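Local coordinates for extracellular solute-binding protein (Bordetella parapertussis, PDB 3PU5), which probably binds a small solute, perhaps a polyamine, outside the cytoplasm and hands it to a membrane transporter, as other periplasmic substrate-binding proteins do, at residues A[93-96]-A[97-100]; A[134-138]-A[139-143]; A[261-265]-A[266-270]. All blocks are in the same frame, centred on the assembly; numbering follows the deposited sequence.

Contact 1: residues A[93-96]-A[97-100]; sequences VPEK and FKAD
Lys98 reaches back along the turn to Val93. Its CB sits against the backbone carbonyl of Glu95. CG, placed anti to the carbonyl carbon of Lys98 (chi1 -53°), passes the methyl CG1 of Val93 at 4.1 Å. Lys98 CD approaches Val93 O more loosely, at 4.2 Å. The chain then bends at chi3, which brings CE within 3.1 Å of Val93 O. At the tip, NZ is hydrogen-bonded to the backbone oxygen of Leu90, and it donates to water 1, which in turn makes a weak bond to Glu95 OE1. The carboxylate itself stays beyond salt-bridge range, Glu95 OE1 lying 4.3 Å from Lys98 NZ.

Phe97 packs against Val93, Pro94 and Lys96. Lys96 CG stands almost squarely over one ring face, 4.0 Å from the centroid, in a CH-pi contact, while Pro94 CG lies at the ring edge, in its plane, 3.9 Å from Phe97 CE2. Val93 CG1 packs on Phe97 CB. Two backbone bonds close the turn, Phe97 N to Pro94 O at 3.1 Å and Lys98 N to Glu95 O at 2.9 Å, each spanning three residues. Beyond the segments, the Phe97 ring meets that of Tyr110 with nearly parallel planes.

Both lysines thus spend their aliphatic stems on local packing and their ammonium groups on backbone oxygens. Lys98 closes the loop between helix 67-75 and strand 106-107 on itself through Leu90 O, while Lys96 NZ joins it to the loop carrying Ile297 and Val300 by bonds to their carbonyls; these oxygens probably help to offset the positive charges.

Contact 2: residues A[134-138]-A[139-143]; sequences ERTVA and GEFGK
Gly139 N donates to Thr136 O at 2.9 Å and opens the Schellman motif that ends helix 129-138. Its phi is positive, 88°, a conformation in which a beta carbon would clash with the carbonyl oxygen of Ala138. Glu140 follows, its N bonded to Arg135 O at 3.1 Å as the second bond of the motif. Its side chain, stretched out past CG, returns over the last helical turn and sets OE1 2.8 Å from Arg135 NE in a salt bridge. The guanidinium and carboxylate planes are 48° apart, and NE meets OE1 from above the carboxylate plane.

The Phe141 ring meets the helix through several of its atoms. CZ touches Arg135 CB at 3.5 Å, and CE1 lies over one face of the guanidinium, displaced from the centre of the group. At the ring edge, in plane, is Thr136 OG1, whose hydrogen bond goes to Phe132 O in the preceding turn. Gly142 closes a type I beta turn from Gly139, and water 3 links Thr136 O with Phe141 N and Gly142 O.

Arg135 is therefore held by different forces at once: Glu140 at NE, the CE1 corner of the tilted Phe141 ring over one face, the planes 44° apart, and Glu131 in a further salt bridge at NH1. Two carboxylates on one guanidinium would be expected to stabilise its positive charge and restrict its rotation, while water 3 satisfies backbone polar groups where the helix gives way to loop.

Contact 3: residues A[261-265]-A[266-270]; sequences YALGE and EAQKA
Tyr261 OH donates to Glu266 OE2 in a short hydrogen bond of 2.5 Å. The carboxylate oxygen lies at the edge of the phenol ring, in its plane, and accepts through its anti lone pair, with the carboxylate turned 74° from the ring. Tyr261 is directed there by a chi1 of -178°, which puts CG anti to the backbone N and sends the ring alongside the start of the next helix. On the way the ring passes the methyl of Ala267, Tyr261 CE1 to Ala267 CB being 3.5 Å, and the side chain also touches Pro28, Phe29 and Gln32 of helix 15-33.

The segments join two consecutive helices, 252-262 and 265-275, through a tight corner at Leu263 and Gly264, with Gly264 as N-cap of the second. The first helical bonds follow, Gln268 N to Gly264 O at 3.0 Å and Lys269 N to Glu265 O at 3.0 Å. Water 4 bridges the corner, donating to Tyr261 O and accepting from Ala267 N, and thus pairs the C-terminal end of one helix with the N-terminal end of the other.

Gln268 bends at chi2 so that its amide turns back to the first helix. NE2 donates to Ala262 O at 3.0 Å in an almost straight bond (171°), with that oxygen in the amide plane. The same nitrogen also bonds to Tyr108 O, and OE1 accepts from Val280 N, so three backbone groups hold this buried amide. Leu263 CD2 lies beside it, 4.0 Å from Gln268 NE2.

How the contacts relate
Contacts 1 and 3 are neighbours, with centres about 16 Å apart and nearest atoms about 5 Å apart, and Leu90 and Val280 touch residues of both. All three contacts are partly buried, but contacts 1 and 3, centred about 13 and 17 Å from the centre of the chain, lie further in than contact 2, at about 28 Å and on the opposite side from contact 3. Around 134-143 a salt bridge, the corner of an aromatic ring over a guanidinium and a water finish a peripheral helix. At 261-270 a buried amide and a phenol-carboxylate bond hold the corner between two helices, whereas the irregular loop at 93-100 relies on lysine-to-carbonyl bonds and CH-pi packing.

Contact 1: residues A[93-96]-A[97-100]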
loop_
_atom_site.group_PDB
_atom_site.type_symbol
_atom_site.label_atom_id
_atom_site.label_comp_id
_atom_site.label_asym_id
_atom_site.label_seq_id
_atom_site.Cartn_x
_atom_site.Cartn_y
_atom_site.Cartn_z
ATOM N N VAL A 93 7.102 -13.960 -6.300
ATOM C CA VAL A 93 6.964 -12.607 -5.787
ATOM C C VAL A 93 8.259 -11.840 -6.039
ATOM O O VAL A 93 9.318 -12.252 -5.576
ATOM C CB VAL A 93 6.666 -12.629 -4.278
ATOM C CG1 VAL A 93 6.557 -11.210 -3.730
ATOM C CG2 VAL A 93 5.408 -13.434 -4.010
ATOM N N PRO A 94 8.187 -10.736 -6.804
ATOM C CA PRO A 94 9.388 -9.924 -7.041
ATOM C C PRO A 94 10.068 -9.458 -5.743
ATOM O O PRO A 94 9.411 -9.214 -4.732
ATOM C CB PRO A 94 8.852 -8.729 -7.838
ATOM C CG PRO A 94 7.668 -9.302 -8.598
ATOM C CD PRO A 94 7.046 -10.298 -7.627
ATOM N N GLU A 95 11.389 -9.327 -5.793
ATOM C CA GLU A 95 12.194 -9.009 -4.619
ATOM C C GLU A 95 11.764 -7.737 -3.880
ATOM O O GLU A 95 11.857 -7.668 -2.660
ATOM C CB GLU A 95 13.674 -8.915 -5.021
ATOM C CG GLU A 95 14.631 -8.602 -3.875
ATOM C CD GLU A 95 14.543 -9.598 -2.721
ATOM O OE1 GLU A 95 14.327 -10.806 -2.980
ATOM O OE2 GLU A 95 14.695 -9.168 -1.549
ATOM N N LYS A 96 11.307 -6.729 -4.613
ATOM C CA LYS A 96 10.927 -5.469 -3.986
ATOM C C LYS A 96 9.849 -5.610 -2.913
ATOM O O LYS A 96 9.810 -4.817 -1.981
ATOM C CB LYS A 96 10.473 -4.454 -5.030
ATOM C CG LYS A 96 9.247 -4.839 -5.830
ATOM C CD LYS A 96 8.923 -3.667 -6.746
ATOM C CE LYS A 96 8.114 -4.078 -7.929
ATOM N NZ LYS A 96 8.102 -2.961 -8.934
ATOM N N PHE A 97 8.971 -6.603 -3.057
ATOM C CA PHE A 97 7.893 -6.822 -2.092
ATOM C C PHE A 97 8.395 -7.517 -0.833
ATOM O O PHE A 97 7.689 -7.584 0.179
ATOM C CB PHE A 97 6.765 -7.635 -2.730
ATOM C CG PHE A 97 6.156 -6.964 -3.912
ATOM C CD1 PHE A 97 5.443 -5.786 -3.757
ATOM C CD2 PHE A 97 6.319 -7.488 -5.183
ATOM C CE1 PHE A 97 4.893 -5.139 -4.838
ATOM C CE2 PHE A 97 5.763 -6.842 -6.292
ATOM C CZ PHE A 97 5.048 -5.666 -6.114
ATOM N N LYS A 98 9.618 -8.029 -0.910
ATOM C CA LYS A 98 10.233 -8.755 0.191
ATOM C C LYS A 98 11.427 -8.011 0.799
ATOM O O LYS A 98 11.892 -8.346 1.892
ATOM C CB LYS A 98 10.682 -10.132 -0.302
ATOM C CG LYS A 98 9.580 -10.932 -0.997
ATOM C CD LYS A 98 10.089 -12.299 -1.457
ATOM C CE LYS A 98 10.753 -12.244 -2.820
ATOM N NZ LYS A 98 11.055 -13.624 -3.293
ATOM N N ALA A 99 11.916 -6.999 0.087
ATOM C CA ALA A 99 13.198 -6.375 0.414
ATOM C C ALA A 99 13.330 -5.833 1.840
ATOM O O ALA A 99 14.398 -5.925 2.431
ATOM C CB ALA A 99 13.546 -5.283 -0.597
ATOM N N ASP A 100 12.265 -5.270 2.397
ATOM C CA ASP A 100 12.373 -4.670 3.726
ATOM C C ASP A 100 12.400 -5.694 4.876
ATOM O O ASP A 100 12.757 -5.360 6.001
ATOM C CB ASP A 100 11.234 -3.664 3.961
ATOM C CG ASP A 100 11.404 -2.376 3.155
ATOM O OD1 ASP A 100 12.528 -2.097 2.683
ATOM O OD2 ASP A 100 10.416 -1.633 3.000
HETATM O O HOH W 1 12.810 -12.644 -5.469
HETATM O O HOH W 2 9.685 -4.596 0.711
#

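Contact 2: residues A[134-138]-A[139-143]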
loop_
_atom_site.group_PDB
_atom_site.type_symbol
_atom_site.label_atom_id
_atom_site.label_comp_id
_atom_site.label_asym_id
_atom_site.label_seq_id
_atom_site.Cartn_x
_atom_site.Cartn_y
_atom_site.Cartn_z
ATOM N N GLU A 134 5.109 20.499 -12.611
ATOM C CA GLU A 134 5.476 21.678 -13.381
ATOM C C GLU A 134 4.251 22.418 -13.893
ATOM O O GLU A 134 4.242 23.638 -13.929
ATOM C CB GLU A 134 6.403 21.310 -14.541
ATOM C CG GLU A 134 7.727 20.706 -14.108
ATOM C CD GLU A 134 8.524 21.599 -13.164
ATOM O OE1 GLU A 134 8.374 22.842 -13.220
ATOM O OE2 GLU A 134 9.311 21.050 -12.361
ATOM N N ARG A 135 3.214 21.683 -14.288
ATOM C CA ARG A 135 1.977 22.322 -14.722
ATOM C C ARG A 135 1.253 22.986 -13.539
ATOM O O ARG A 135 0.658 24.063 -13.682
ATOM C CB ARG A 135 1.074 21.338 -15.484
ATOM C CG ARG A 135 1.595 20.995 -16.888
ATOM C CD ARG A 135 0.687 20.009 -17.632
ATOM N NE ARG A 135 -0.619 20.579 -17.960
ATOM C CZ ARG A 135 -1.610 19.903 -18.540
ATOM N NH1 ARG A 135 -1.443 18.625 -18.863
ATOM N NH2 ARG A 135 -2.768 20.501 -18.803
ATOM N N THR A 136 1.311 22.357 -12.366
ATOM C CA THR A 136 0.748 22.991 -11.171
ATOM C C THR A 136 1.429 24.337 -10.894
ATOM O O THR A 136 0.774 25.359 -10.711
ATOM C CB THR A 136 0.898 22.095 -9.932
ATOM O OG1 THR A 136 0.094 20.924 -10.100
ATOM C CG2 THR A 136 0.456 22.843 -8.668
ATOM N N VAL A 137 2.756 24.314 -10.864
ATOM C CA VAL A 137 3.572 25.493 -10.587
ATOM C C VAL A 137 3.369 26.603 -11.646
ATOM O O VAL A 137 3.424 27.795 -11.328
ATOM C CB VAL A 137 5.069 25.075 -10.460
ATOM C CG1 VAL A 137 5.974 26.276 -10.258
ATOM C CG2 VAL A 137 5.230 24.061 -9.318
ATOM N N ALA A 138 3.114 26.212 -12.892
ATOM C CA ALA A 138 2.877 27.184 -13.966
ATOM C C ALA A 138 1.494 27.811 -13.836
ATOM O O ALA A 138 1.183 28.788 -14.513
ATOM C CB ALA A 138 3.032 26.537 -15.344
ATOM N N GLY A 139 0.666 27.229 -12.973
ATOM C CA GLY A 139 -0.650 27.774 -12.690
ATOM C C GLY A 139 -1.722 27.277 -13.639
ATOM O O GLY A 139 -2.826 27.823 -13.679
ATOM N N GLU A 140 -1.403 26.236 -14.400
ATOM C CA GLU A 140 -2.332 25.707 -15.395
ATOM C C GLU A 140 -3.603 25.080 -14.816
ATOM O O GLU A 140 -4.621 24.990 -15.502
ATOM C CB GLU A 140 -1.624 24.708 -16.317
ATOM C CG GLU A 140 -0.451 25.302 -17.085
ATOM C CD GLU A 140 0.119 24.318 -18.100
ATOM O OE1 GLU A 140 -0.583 23.332 -18.422
ATOM O OE2 GLU A 140 1.262 24.529 -18.568
ATOM N N PHE A 141 -3.550 24.638 -13.562
ATOM C CA PHE A 141 -4.728 24.061 -12.931
ATOM C C PHE A 141 -5.389 25.055 -11.974
ATOM O O PHE A 141 -6.297 24.694 -11.228
ATOM C CB PHE A 141 -4.371 22.757 -12.184
ATOM C CG PHE A 141 -3.552 21.784 -13.004
ATOM C CD1 PHE A 141 -3.942 21.446 -14.296
ATOM C CD2 PHE A 141 -2.398 21.206 -12.480
ATOM C CE1 PHE A 141 -3.195 20.547 -15.056
ATOM C CE2 PHE A 141 -1.645 20.303 -13.230
ATOM C CZ PHE A 141 -2.048 19.969 -14.519
ATOM N N GLY A 142 -4.936 26.308 -11.988
ATOM C CA GLY A 142 -5.462 27.288 -11.056
ATOM C C GLY A 142 -5.163 26.865 -9.627
ATOM O O GLY A 142 -4.112 26.295 -9.348
ATOM N N LYS A 143 -6.080 27.148 -8.711
ATOM C CA LYS A 143 -5.890 26.731 -7.331
ATOM C C LYS A 143 -6.776 25.527 -7.019
ATOM O O LYS A 143 -7.469 25.489 -6.005
ATOM C CB LYS A 143 -6.171 27.891 -6.368
ATOM C CG LYS A 143 -5.576 27.693 -4.973
ATOM C CD LYS A 143 -5.824 28.916 -4.096
ATOM C CE LYS A 143 -5.719 28.556 -2.626
ATOM N NZ LYS A 143 -4.317 28.314 -2.194
HETATM O O HOH W 3 -2.008 25.339 -11.083
#

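Contact 3: residues A[261-265]-A[266-270]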
loop_
_atom_site.group_PDB
_atom_site.type_symbol
_atom_site.label_atom_id
_atom_site.label_comp_id
_atom_site.label_asym_id
_atom_site.label_seq_id
_atom_site.Cartn_x
_atom_site.Cartn_y
_atom_site.Cartn_z
ATOM N N TYR A 261 -0.370 -20.297 0.434
ATOM C CA TYR A 261 -1.635 -20.184 -0.280
ATOM C C TYR A 261 -1.983 -18.718 -0.556
ATOM O O TYR A 261 -2.365 -18.366 -1.668
ATOM C CB TYR A 261 -2.786 -20.898 0.453
ATOM C CG TYR A 261 -4.073 -20.815 -0.337
ATOM C CD1 TYR A 261 -5.052 -19.899 0.001
ATOM C CD2 TYR A 261 -4.268 -21.602 -1.469
ATOM C CE1 TYR A 261 -6.214 -19.790 -0.743
ATOM C CE2 TYR A 261 -5.423 -21.503 -2.218
ATOM C CZ TYR A 261 -6.392 -20.594 -1.850
ATOM O OH TYR A 261 -7.540 -20.471 -2.585
ATOM N N ALA A 262 -1.818 -17.864 0.452
ATOM C CA ALA A 262 -2.231 -16.461 0.351
ATOM C C ALA A 262 -1.454 -15.722 -0.724
ATOM O O ALA A 262 -1.958 -14.789 -1.350
ATOM C CB ALA A 262 -2.072 -15.749 1.712
ATOM N N LEU A 263 -0.212 -16.139 -0.922
ATOM C CA LEU A 263 0.672 -15.501 -1.886
ATOM C C LEU A 263 0.614 -16.218 -3.227
ATOM O O LEU A 263 1.273 -15.805 -4.190
ATOM C CB LEU A 263 2.118 -15.484 -1.357
ATOM C CG LEU A 263 2.366 -14.610 -0.118
ATOM C CD1 LEU A 263 3.811 -14.725 0.391
ATOM C CD2 LEU A 263 2.014 -13.166 -0.426
ATOM N N GLY A 264 -0.171 -17.292 -3.280
ATOM C CA GLY A 264 -0.299 -18.088 -4.488
ATOM C C GLY A 264 -1.196 -17.418 -5.508
ATOM O O GLY A 264 -1.932 -16.474 -5.190
ATOM N N GLU A 265 -1.152 -17.917 -6.739
ATOM C CA GLU A 265 -1.831 -17.266 -7.859
ATOM C C GLU A 265 -3.360 -17.200 -7.696
ATOM O O GLU A 265 -3.987 -16.190 -8.018
ATOM C CB GLU A 265 -1.457 -17.956 -9.182
ATOM C CG GLU A 265 -2.093 -17.320 -10.407
ATOM C CD GLU A 265 -1.789 -18.058 -11.711
ATOM O OE1 GLU A 265 -0.906 -18.954 -11.717
ATOM O OE2 GLU A 265 -2.436 -17.727 -12.733
ATOM N N GLU A 266 -3.955 -18.271 -7.190
ATOM C CA GLU A 266 -5.411 -18.339 -7.080
ATOM C C GLU A 266 -5.954 -17.334 -6.057
ATOM O O GLU A 266 -6.877 -16.566 -6.345
ATOM C CB GLU A 266 -5.834 -19.769 -6.732
ATOM C CG GLU A 266 -7.272 -19.937 -6.255
ATOM C CD GLU A 266 -7.594 -21.396 -5.944
ATOM O OE1 GLU A 266 -7.733 -22.190 -6.897
ATOM O OE2 GLU A 266 -7.697 -21.759 -4.754
ATOM N N ALA A 267 -5.369 -17.321 -4.869
ATOM C CA ALA A 267 -5.825 -16.417 -3.822
ATOM C C ALA A 267 -5.460 -14.965 -4.138
ATOM O O ALA A 267 -6.244 -14.050 -3.893
ATOM C CB ALA A 267 -5.263 -16.843 -2.473
ATOM N N GLN A 268 -4.271 -14.748 -4.685
ATOM C CA GLN A 268 -3.860 -13.396 -5.040
ATOM C C GLN A 268 -4.839 -12.794 -6.039
ATOM O O GLN A 268 -5.287 -11.650 -5.887
ATOM C CB GLN A 268 -2.445 -13.389 -5.606
ATOM C CG GLN A 268 -1.371 -13.482 -4.537
ATOM C CD GLN A 268 -1.151 -12.157 -3.831
ATOM O OE1 GLN A 268 -0.865 -11.150 -4.474
ATOM N NE2 GLN A 268 -1.290 -12.149 -2.505
ATOM N N LYS A 269 -5.186 -13.566 -7.064
ATOM C CA LYS A 269 -6.109 -13.050 -8.058
ATOM C C LYS A 269 -7.470 -12.760 -7.435
ATOM O O LYS A 269 -8.048 -11.692 -7.647
ATOM C CB LYS A 269 -6.271 -14.023 -9.221
ATOM C CG LYS A 269 -7.172 -13.506 -10.332
ATOM C CD LYS A 269 -7.362 -14.582 -11.392
ATOM C CE LYS A 269 -7.702 -13.983 -12.745
ATOM N NZ LYS A 269 -8.906 -13.138 -12.706
ATOM N N ALA A 270 -7.986 -13.715 -6.671
ATOM C CA ALA A 270 -9.331 -13.590 -6.123
ATOM C C ALA A 270 -9.427 -12.403 -5.161
ATOM O O ALA A 270 -10.344 -11.601 -5.252
ATOM C CB ALA A 270 -9.748 -14.887 -5.430
HETATM O O HOH W 4 -3.504 -19.393 -4.142
#